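Local coordinates for methyltransferase (Streptomyces avermitilis, PDB 3GIW), which is of unknown function but has a Rossmann-like fold and binds S-adenosylhomocysteine, and so probably transfers methyl groups from S-adenosylmethionine, at residues Y28-G33 with A44-S49; R160-T165 with E188-G193; E237-V242 with A272-P277. All blocks are in the same frame, centred on the assembly; numbering follows the deposited sequence.

Interaction 1 is a surface contact between two N-terminal helices, whereas interactions 2 and 3 are partly buried: interaction 2 sits at the start of the inner strand 163-167 and interaction 3 joins strand 269-275 to the outermost strand 240-248. About 32 to 34 Å separates the centre of interaction 1 from the other two, across the middle of the chain. Interactions 2 and 3 lie with centres 11 Å apart and touch through probable hydrogen bonds from K276 NZ to L190 O and between S192 OG and P277 O, both 2.8 Å. Chemistry follows place: a phenol-carboxylate bond joins the helices of interaction 1, apolar and proline packing without cross-segment hydrogen bonds closes interaction 2, and backbone pairing dominates interaction 3.

Interaction 1. Residues Y28-G33 with A44-S49; sequences YDYIIG and AGDAMS
Y30 sets its ring CG anti to the backbone N (chi1 167°), which sends the phenol across to helix 39-51, while the CG of D46 lies anti to its own carbonyl carbon and lets the carboxylate come nearer than its CB direction alone would suggest. The two side chains cross at about a right angle. Y30 OH donates to D46 OD1 over a short 2.6 Å, reaching the oxygen on its syn side but 23° out of the carboxylate plane. Seen from the ring, OD1 lies at the edge and in plane, although the two flat groups are turned 63° against each other. Next to this bond the helices approach most closely at I31 and G45, with 6.5 Å between their CA atoms. G45 has no side chain, and its CA lies at the ring edge, 4.3 Å from Y30 CE2. I31 CD1 fills in beside it, 3.7 Å from S49 OG and 3.8 Å from G45 O. K42 forms a salt bridge with D46 OD2, and Y37 packs edge-to-face with Y30. With a phenol on one oxygen and a lysine on the other, D46 is held from two directions and probably favoured in its charged form.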
loop_
_atom_site.group_PDB
_atom_site.type_symbol
_atom_site.label_atom_id
_atom_site.label_comp_id
_atom_site.label_asym_id
_atom_site.label_seq_id
_atom_site.Cartn_x
_atom_site.Cartn_y
_atom_site.Cartn_z
ATOM N N TYR A 28 11.218 -4.827 -0.895
ATOM C CA TYR A 28 10.378 -4.375 -2.014
ATOM C C TYR A 28 11.190 -3.394 -2.887
ATOM O O TYR A 28 11.245 -3.512 -4.138
ATOM C CB TYR A 28 9.123 -3.730 -1.448
ATOM C CG TYR A 28 8.114 -3.212 -2.433
ATOM C CD1 TYR A 28 8.151 -1.904 -2.868
ATOM C CD2 TYR A 28 7.053 -4.003 -2.864
ATOM C CE1 TYR A 28 7.190 -1.420 -3.745
ATOM C CE2 TYR A 28 6.083 -3.513 -3.706
ATOM C CZ TYR A 28 6.150 -2.227 -4.141
ATOM O OH TYR A 28 5.142 -1.775 -4.984
ATOM N N ASP A 29 11.849 -2.424 -2.244
ATOM C CA ASP A 29 12.631 -1.471 -3.002
ATOM C C ASP A 29 13.767 -2.134 -3.791
ATOM O O ASP A 29 13.986 -1.790 -4.952
ATOM C CB ASP A 29 13.184 -0.365 -2.089
ATOM C CG ASP A 29 13.575 0.885 -2.842
ATOM O OD1 ASP A 29 12.718 1.455 -3.532
ATOM O OD2 ASP A 29 14.734 1.304 -2.715
ATOM N N TYR A 30 14.482 -3.057 -3.161
ATOM C CA TYR A 30 15.532 -3.838 -3.838
ATOM C C TYR A 30 14.959 -4.486 -5.100
ATOM O O TYR A 30 15.496 -4.325 -6.208
ATOM C CB TYR A 30 16.119 -4.891 -2.900
ATOM C CG TYR A 30 16.963 -5.900 -3.630
ATOM C CD1 TYR A 30 18.149 -5.522 -4.239
ATOM C CD2 TYR A 30 16.561 -7.222 -3.743
ATOM C CE1 TYR A 30 18.918 -6.429 -4.916
ATOM C CE2 TYR A 30 17.311 -8.153 -4.411
ATOM C CZ TYR A 30 18.509 -7.751 -5.004
ATOM O OH TYR A 30 19.293 -8.663 -5.713
ATOM N N ILE A 31 13.848 -5.201 -4.944
ATOM C CA ILE A 31 13.280 -5.954 -6.067
ATOM C C ILE A 31 12.792 -5.050 -7.207
ATOM O O ILE A 31 12.956 -5.437 -8.351
ATOM C CB ILE A 31 12.172 -6.902 -5.553
ATOM C CG1 ILE A 31 12.737 -8.005 -4.654
ATOM C CG2 ILE A 31 11.272 -7.454 -6.716
ATOM C CD1 ILE A 31 13.652 -9.066 -5.326
ATOM N N ILE A 32 12.212 -3.882 -6.920
ATOM C CA ILE A 32 11.696 -2.992 -7.959
ATOM C C ILE A 32 12.768 -2.040 -8.527
ATOM O O ILE A 32 12.443 -1.175 -9.361
ATOM C CB ILE A 32 10.417 -2.205 -7.579
ATOM C CG1 ILE A 32 10.686 -1.159 -6.510
ATOM C CG2 ILE A 32 9.286 -3.184 -7.188
ATOM C CD1 ILE A 32 9.551 -0.192 -6.312
ATOM N N GLY A 33 14.021 -2.181 -8.086
ATOM C CA GLY A 33 15.157 -1.474 -8.709
ATOM C C GLY A 33 15.641 -0.228 -7.995
ATOM O O GLY A 33 16.409 0.547 -8.577
ATOM N N ALA A 44 17.525 -11.759 1.242
ATOM C CA ALA A 44 16.116 -12.153 1.317
ATOM C C ALA A 44 15.443 -12.114 -0.056
ATOM O O ALA A 44 14.820 -13.105 -0.470
ATOM C CB ALA A 44 15.379 -11.270 2.329
ATOM N N GLY A 45 15.551 -10.989 -0.768
ATOM C CA GLY A 45 14.908 -10.873 -2.075
ATOM C C GLY A 45 15.402 -11.912 -3.066
ATOM O O GLY A 45 14.617 -12.454 -3.843
ATOM N N ASP A 46 16.713 -12.154 -3.062
ATOM C CA ASP A 46 17.302 -13.155 -3.962
ATOM C C ASP A 46 16.813 -14.575 -3.616
ATOM O O ASP A 46 16.491 -15.346 -4.522
ATOM C CB ASP A 46 18.827 -13.070 -3.949
ATOM C CG ASP A 46 19.362 -11.845 -4.651
ATOM O OD1 ASP A 46 18.612 -11.145 -5.347
ATOM O OD2 ASP A 46 20.592 -11.606 -4.532
ATOM N N ALA A 47 16.725 -14.912 -2.339
ATOM C CA ALA A 47 16.182 -16.217 -1.916
ATOM C C ALA A 47 14.724 -16.353 -2.351
ATOM O O ALA A 47 14.280 -17.422 -2.781
ATOM C CB ALA A 47 16.306 -16.408 -0.389
HETATM N N MSE A 48 13.950 -15.278 -2.218
HETATM C CA MSE A 48 12.538 -15.337 -2.579
HETATM C C MSE A 48 12.307 -15.452 -4.077
HETATM O O MSE A 48 11.426 -16.202 -4.535
HETATM C CB MSE A 48 11.840 -14.113 -2.046
HETATM C CG MSE A 48 11.830 -14.064 -0.545
HETATM SE SE MSE A 48 11.332 -12.290 0.126
HETATM C CE MSE A 48 11.379 -12.771 1.997
ATOM N N SER A 49 13.099 -14.718 -4.865
ATOM C CA SER A 49 13.025 -14.820 -6.330
ATOM C C SER A 49 13.434 -16.223 -6.839
ATOM O O SER A 49 12.945 -16.649 -7.883
ATOM C CB SER A 49 13.879 -13.745 -7.013
ATOM O OG SER A 49 13.360 -12.451 -6.770
#

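Interaction 2. Residues R160-T165 with E188-G193; sequences RPVALT and EPLPSG
L190 drives its isobutyl group against V162 and L164 of segment 160-165: both methyls of L190 touch V162, CD2 lying 4.0 Å from V162 CB, while CD1 also reaches L164 CB at 4.0 Å. Its CG stands anti to its own carbonyl carbon (chi1 -52°), which projects the fork at the strand, where it crosses the V162 side chain at about a right angle. V162 is straddled, since its CG1 faces CD1 of the leucine and its CG2 faces CD2. The next residue, P191, packs against backbone instead. Its ring presents CG at 3.2 Å and CD at 3.4 Å to R160 O, a close van der Waals fit between the ring edge and a carbonyl. P161 answers in kind, with CB 3.6 Å from G193 O and CG 4.1 Å from S192 O, so each segment lays a proline on the other's carbonyls. No hydrogen bond joins the two segments, and their touching parts run 103° apart, as befits a loop crossing the start of a strand. That loop closes a beta-alpha-beta crossover: strand 163-167 leads through helix 179-187 and this turn into the neighbouring parallel strand 195-201, an arrangement characteristic of Rossmann-like folds. G193, with a positive phi of 95°, turns the chain toward the new strand, and its CA comes 5.5 Å from that of P161. Further out, S194 OG bonds to both V162 N and P191 O, tying the strand entrance to the loop. V162 and L164 then pair through their backbones with Y195, and L164 also with A197, while A163 bonds to Q81 and L83 of the strand on its other flank. Ahead of the strand, the guanidinium of R160 forms a salt bridge with D157, and L158 packs against L190.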
loop_
_atom_site.group_PDB
_atom_site.type_symbol
_atom_site.label_atom_id
_atom_site.label_comp_id
_atom_site.label_asym_id
_atom_site.label_seq_id
_atom_site.Cartn_x
_atom_site.Cartn_y
_atom_site.Cartn_z
ATOM N N ARG A 160 -14.140 16.504 5.364
ATOM C CA ARG A 160 -14.251 16.419 3.897
ATOM C C ARG A 160 -13.690 15.071 3.441
ATOM O O ARG A 160 -12.932 14.462 4.169
ATOM C CB ARG A 160 -13.525 17.575 3.212
ATOM C CG ARG A 160 -14.192 18.918 3.507
ATOM C CD ARG A 160 -13.305 20.098 3.176
ATOM N NE ARG A 160 -13.818 21.329 3.788
ATOM C CZ ARG A 160 -14.835 22.023 3.309
ATOM N NH1 ARG A 160 -15.462 21.604 2.224
ATOM N NH2 ARG A 160 -15.245 23.123 3.936
ATOM N N PRO A 161 -14.112 14.564 2.267
ATOM C CA PRO A 161 -13.699 13.226 1.869
ATOM C C PRO A 161 -12.187 13.021 1.862
ATOM O O PRO A 161 -11.407 13.884 1.447
ATOM C CB PRO A 161 -14.310 13.075 0.476
ATOM C CG PRO A 161 -15.493 14.008 0.491
ATOM C CD PRO A 161 -15.030 15.181 1.288
ATOM N N VAL A 162 -11.808 11.811 2.263
ATOM C CA VAL A 162 -10.423 11.339 2.269
ATOM C C VAL A 162 -10.375 9.940 1.627
ATOM O O VAL A 162 -11.289 9.138 1.837
ATOM C CB VAL A 162 -9.926 11.214 3.738
ATOM C CG1 VAL A 162 -8.519 10.644 3.825
ATOM C CG2 VAL A 162 -9.905 12.594 4.478
ATOM N N ALA A 163 -9.340 9.668 0.818
ATOM C CA ALA A 163 -9.031 8.291 0.398
ATOM C C ALA A 163 -7.995 7.688 1.341
ATOM O O ALA A 163 -6.874 8.216 1.461
ATOM C CB ALA A 163 -8.499 8.250 -1.003
ATOM N N LEU A 164 -8.392 6.605 1.993
ATOM C CA LEU A 164 -7.560 5.816 2.871
ATOM C C LEU A 164 -6.922 4.748 1.988
ATOM O O LEU A 164 -7.624 3.875 1.473
ATOM C CB LEU A 164 -8.391 5.181 3.979
ATOM C CG LEU A 164 -7.653 4.301 4.974
ATOM C CD1 LEU A 164 -6.601 5.056 5.782
ATOM C CD2 LEU A 164 -8.645 3.610 5.928
ATOM N N THR A 165 -5.599 4.852 1.814
ATOM C CA THR A 165 -4.833 3.878 1.014
ATOM C C THR A 165 -4.018 2.949 1.915
ATOM O O THR A 165 -3.189 3.420 2.717
ATOM C CB THR A 165 -3.984 4.581 -0.090
ATOM O OG1 THR A 165 -3.108 5.526 0.486
ATOM C CG2 THR A 165 -4.889 5.377 -1.034
ATOM N N GLU A 188 -13.459 4.925 10.111
ATOM C CA GLU A 188 -14.568 5.467 10.914
ATOM C C GLU A 188 -14.692 6.988 10.850
ATOM O O GLU A 188 -15.787 7.492 10.566
ATOM C CB GLU A 188 -14.430 5.020 12.376
ATOM C CG GLU A 188 -14.832 3.605 12.636
ATOM C CD GLU A 188 -16.327 3.388 12.597
ATOM O OE1 GLU A 188 -17.079 4.396 12.509
ATOM O OE2 GLU A 188 -16.743 2.197 12.659
ATOM N N PRO A 189 -13.602 7.728 11.152
ATOM C CA PRO A 189 -13.724 9.216 11.191
ATOM C C PRO A 189 -13.816 9.915 9.839
ATOM O O PRO A 189 -13.975 11.149 9.781
ATOM C CB PRO A 189 -12.442 9.649 11.903
ATOM C CG PRO A 189 -11.462 8.601 11.586
ATOM C CD PRO A 189 -12.257 7.313 11.592
ATOM N N LEU A 190 -13.677 9.173 8.754
ATOM C CA LEU A 190 -13.682 9.786 7.441
ATOM C C LEU A 190 -15.160 9.935 7.050
ATOM O O LEU A 190 -15.976 9.073 7.339
ATOM C CB LEU A 190 -12.874 8.929 6.464
ATOM C CG LEU A 190 -11.465 8.595 6.956
ATOM C CD1 LEU A 190 -10.641 7.840 5.889
ATOM C CD2 LEU A 190 -10.719 9.845 7.379
ATOM N N PRO A 191 -15.517 11.054 6.433
ATOM C CA PRO A 191 -16.927 11.280 6.070
ATOM C C PRO A 191 -17.462 10.455 4.901
ATOM O O PRO A 191 -16.704 9.875 4.114
ATOM C CB PRO A 191 -16.964 12.768 5.702
ATOM C CG PRO A 191 -15.578 13.096 5.362
ATOM C CD PRO A 191 -14.656 12.193 6.078
ATOM N N SER A 192 -18.783 10.447 4.764
ATOM C CA SER A 192 -19.422 9.953 3.572
ATOM C C SER A 192 -18.755 10.539 2.335
ATOM O O SER A 192 -18.428 11.732 2.290
ATOM C CB SER A 192 -20.903 10.326 3.610
ATOM O OG SER A 192 -21.519 9.586 4.655
ATOM N N GLY A 193 -18.512 9.678 1.341
ATOM C CA GLY A 193 -17.834 10.072 0.098
ATOM C C GLY A 193 -16.335 9.803 0.133
ATOM O O GLY A 193 -15.644 9.966 -0.873
#

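Interaction 3. Residues E237-V242 with A272-P277; sequences EGLELV and AVARKP
E240 and R275 exchange a pair of backbone hydrogen bonds, each 2.9 Å long: E240 N to R275 O and R275 N to E240 O. The first is nearly straight, 168° at the hydrogen, and reaches its acceptor in the carbonyl plane; in the second the donor stands 38° above the plane of the E240 carbonyl, off the lone-pair directions. One step on, V242 N gives 2.8 Å to V273 O, again with some tilt from the carbonyl plane. The fourth place expected in this pattern goes to a water, which accepts from V273 N at 3.0 Å and can donate to V242 O at 2.8 Å, though other acceptors compete for its protons; it bridges the two groups where the strands have drawn apart. L241 and A274 form the intervening non-hydrogen-bonded pair, and the backbone of A274 bonds instead to L196 of the next strand. Side chains fill both faces. L239 CB meets A274 CB at 3.8 Å, L241 reaches with CD2 to 3.9 Å from A272 CB, and F236 packs on L241, A272 and A274. V242 and V273 lie side by side, pointing the same way, near H72 and W65 respectively. On the face of E240 and R275 the charges are opposite but apart, E240 OE1 being 4.3 Å from R275 NH1, beyond a salt bridge. At the C-terminus, the P277 ring rests on the carbonyl of G238. Strand 240-248 is the outer strand here, antiparallel to strand 269-275, which is itself inserted antiparallel next to strand 195-201. The resulting order, 3-2-1-4-5-7-6, is the signature of the class I S-adenosylmethionine-dependent methyltransferase fold.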
loop_
_atom_site.group_PDB
_atom_site.type_symbol
_atom_site.label_atom_id
_atom_site.label_comp_id
_atom_site.label_asym_id
_atom_site.label_seq_id
_atom_site.Cartn_x
_atom_site.Cartn_y
_atom_site.Cartn_z
ATOM N N GLU A 237 -16.993 -4.848 3.271
ATOM C CA GLU A 237 -18.408 -4.983 3.681
ATOM C C GLU A 237 -19.003 -3.651 4.107
ATOM O O GLU A 237 -18.399 -2.915 4.859
ATOM C CB GLU A 237 -18.556 -6.011 4.800
ATOM C CG GLU A 237 -18.358 -7.439 4.327
ATOM C CD GLU A 237 -19.494 -7.976 3.440
ATOM O OE1 GLU A 237 -20.645 -7.499 3.579
ATOM O OE2 GLU A 237 -19.244 -8.909 2.625
ATOM N N GLY A 238 -20.189 -3.330 3.594
ATOM C CA GLY A 238 -20.798 -2.038 3.892
ATOM C C GLY A 238 -20.312 -0.880 3.041
ATOM O O GLY A 238 -20.821 0.224 3.174
ATOM N N LEU A 239 -19.286 -1.104 2.217
ATOM C CA LEU A 239 -18.762 -0.115 1.264
ATOM C C LEU A 239 -19.205 -0.422 -0.159
ATOM O O LEU A 239 -19.630 -1.548 -0.466
ATOM C CB LEU A 239 -17.217 -0.069 1.330
ATOM C CG LEU A 239 -16.611 0.119 2.712
ATOM C CD1 LEU A 239 -15.068 0.172 2.691
ATOM C CD2 LEU A 239 -17.164 1.374 3.365
ATOM N N GLU A 240 -19.088 0.563 -1.036
ATOM C CA GLU A 240 -19.555 0.438 -2.413
ATOM C C GLU A 240 -18.355 0.279 -3.354
ATOM O O GLU A 240 -17.662 1.226 -3.672
ATOM C CB GLU A 240 -20.429 1.649 -2.793
ATOM C CG GLU A 240 -21.685 1.764 -1.873
ATOM C CD GLU A 240 -22.717 2.826 -2.276
ATOM O OE1 GLU A 240 -22.372 3.736 -3.039
ATOM O OE2 GLU A 240 -23.881 2.721 -1.826
ATOM N N LEU A 241 -18.122 -0.946 -3.796
ATOM C CA LEU A 241 -16.966 -1.227 -4.654
ATOM C C LEU A 241 -17.062 -0.543 -5.994
ATOM O O LEU A 241 -18.121 -0.571 -6.649
ATOM C CB LEU A 241 -16.768 -2.743 -4.893
ATOM C CG LEU A 241 -16.131 -3.517 -3.736
ATOM C CD1 LEU A 241 -16.487 -5.025 -3.797
ATOM C CD2 LEU A 241 -14.628 -3.330 -3.669
ATOM N N VAL A 242 -15.962 0.063 -6.422
ATOM C CA VAL A 242 -15.803 0.539 -7.787
ATOM C C VAL A 242 -15.607 -0.675 -8.714
ATOM O O VAL A 242 -14.814 -1.576 -8.398
ATOM C CB VAL A 242 -14.582 1.499 -7.895
ATOM C CG1 VAL A 242 -14.348 1.979 -9.349
ATOM C CG2 VAL A 242 -14.772 2.701 -6.944
ATOM N N ALA A 272 -8.539 -3.383 -4.902
ATOM C CA ALA A 272 -9.903 -2.903 -4.856
ATOM C C ALA A 272 -9.980 -1.491 -4.314
ATOM O O ALA A 272 -9.131 -1.067 -3.513
ATOM C CB ALA A 272 -10.777 -3.840 -3.963
ATOM N N VAL A 273 -11.013 -0.774 -4.770
ATOM C CA VAL A 273 -11.303 0.590 -4.330
ATOM C C VAL A 273 -12.807 0.642 -4.079
ATOM O O VAL A 273 -13.598 0.113 -4.888
ATOM C CB VAL A 273 -10.939 1.596 -5.427
ATOM C CG1 VAL A 273 -11.312 3.051 -5.019
ATOM C CG2 VAL A 273 -9.450 1.491 -5.766
ATOM N N ALA A 274 -13.221 1.277 -2.977
ATOM C CA ALA A 274 -14.634 1.339 -2.617
ATOM C C ALA A 274 -14.968 2.658 -1.903
ATOM O O ALA A 274 -14.163 3.185 -1.167
ATOM C CB ALA A 274 -15.024 0.197 -1.732
ATOM N N ARG A 275 -16.198 3.131 -2.130
ATOM C CA ARG A 275 -16.724 4.382 -1.546
ATOM C C ARG A 275 -17.473 4.112 -0.250
ATOM O O ARG A 275 -18.236 3.134 -0.145
ATOM C CB ARG A 275 -17.691 5.044 -2.531
ATOM C CG ARG A 275 -18.239 6.405 -2.087
ATOM C CD ARG A 275 -18.956 7.115 -3.244
ATOM N NE ARG A 275 -19.425 8.443 -2.866
ATOM C CZ ARG A 275 -20.511 8.690 -2.138
ATOM N NH1 ARG A 275 -21.268 7.698 -1.669
ATOM N NH2 ARG A 275 -20.824 9.953 -1.857
ATOM N N LYS A 276 -17.270 4.989 0.730
ATOM C CA LYS A 276 -18.021 4.963 1.978
ATOM C C LYS A 276 -19.336 5.761 1.807
ATOM O O LYS A 276 -19.285 6.953 1.521
ATOM C CB LYS A 276 -17.161 5.582 3.101
ATOM C CG LYS A 276 -17.871 5.671 4.442
ATOM C CD LYS A 276 -16.996 6.185 5.542
ATOM C CE LYS A 276 -17.821 6.407 6.830
ATOM N NZ LYS A 276 -16.893 6.565 8.007
ATOM N N PRO A 277 -20.491 5.098 1.992
ATOM C CA PRO A 277 -21.797 5.797 1.884
ATOM C C PRO A 277 -21.951 6.912 2.887
ATOM O O PRO A 277 -21.421 6.869 3.999
ATOM C CB PRO A 277 -22.819 4.688 2.170
ATOM C CG PRO A 277 -22.124 3.424 1.972
ATOM C CD PRO A 277 -20.652 3.647 2.208
ATOM O OXT PRO A 277 -22.649 7.894 2.589
HETATM O O HOH W 1 -12.404 -2.001 -7.118
#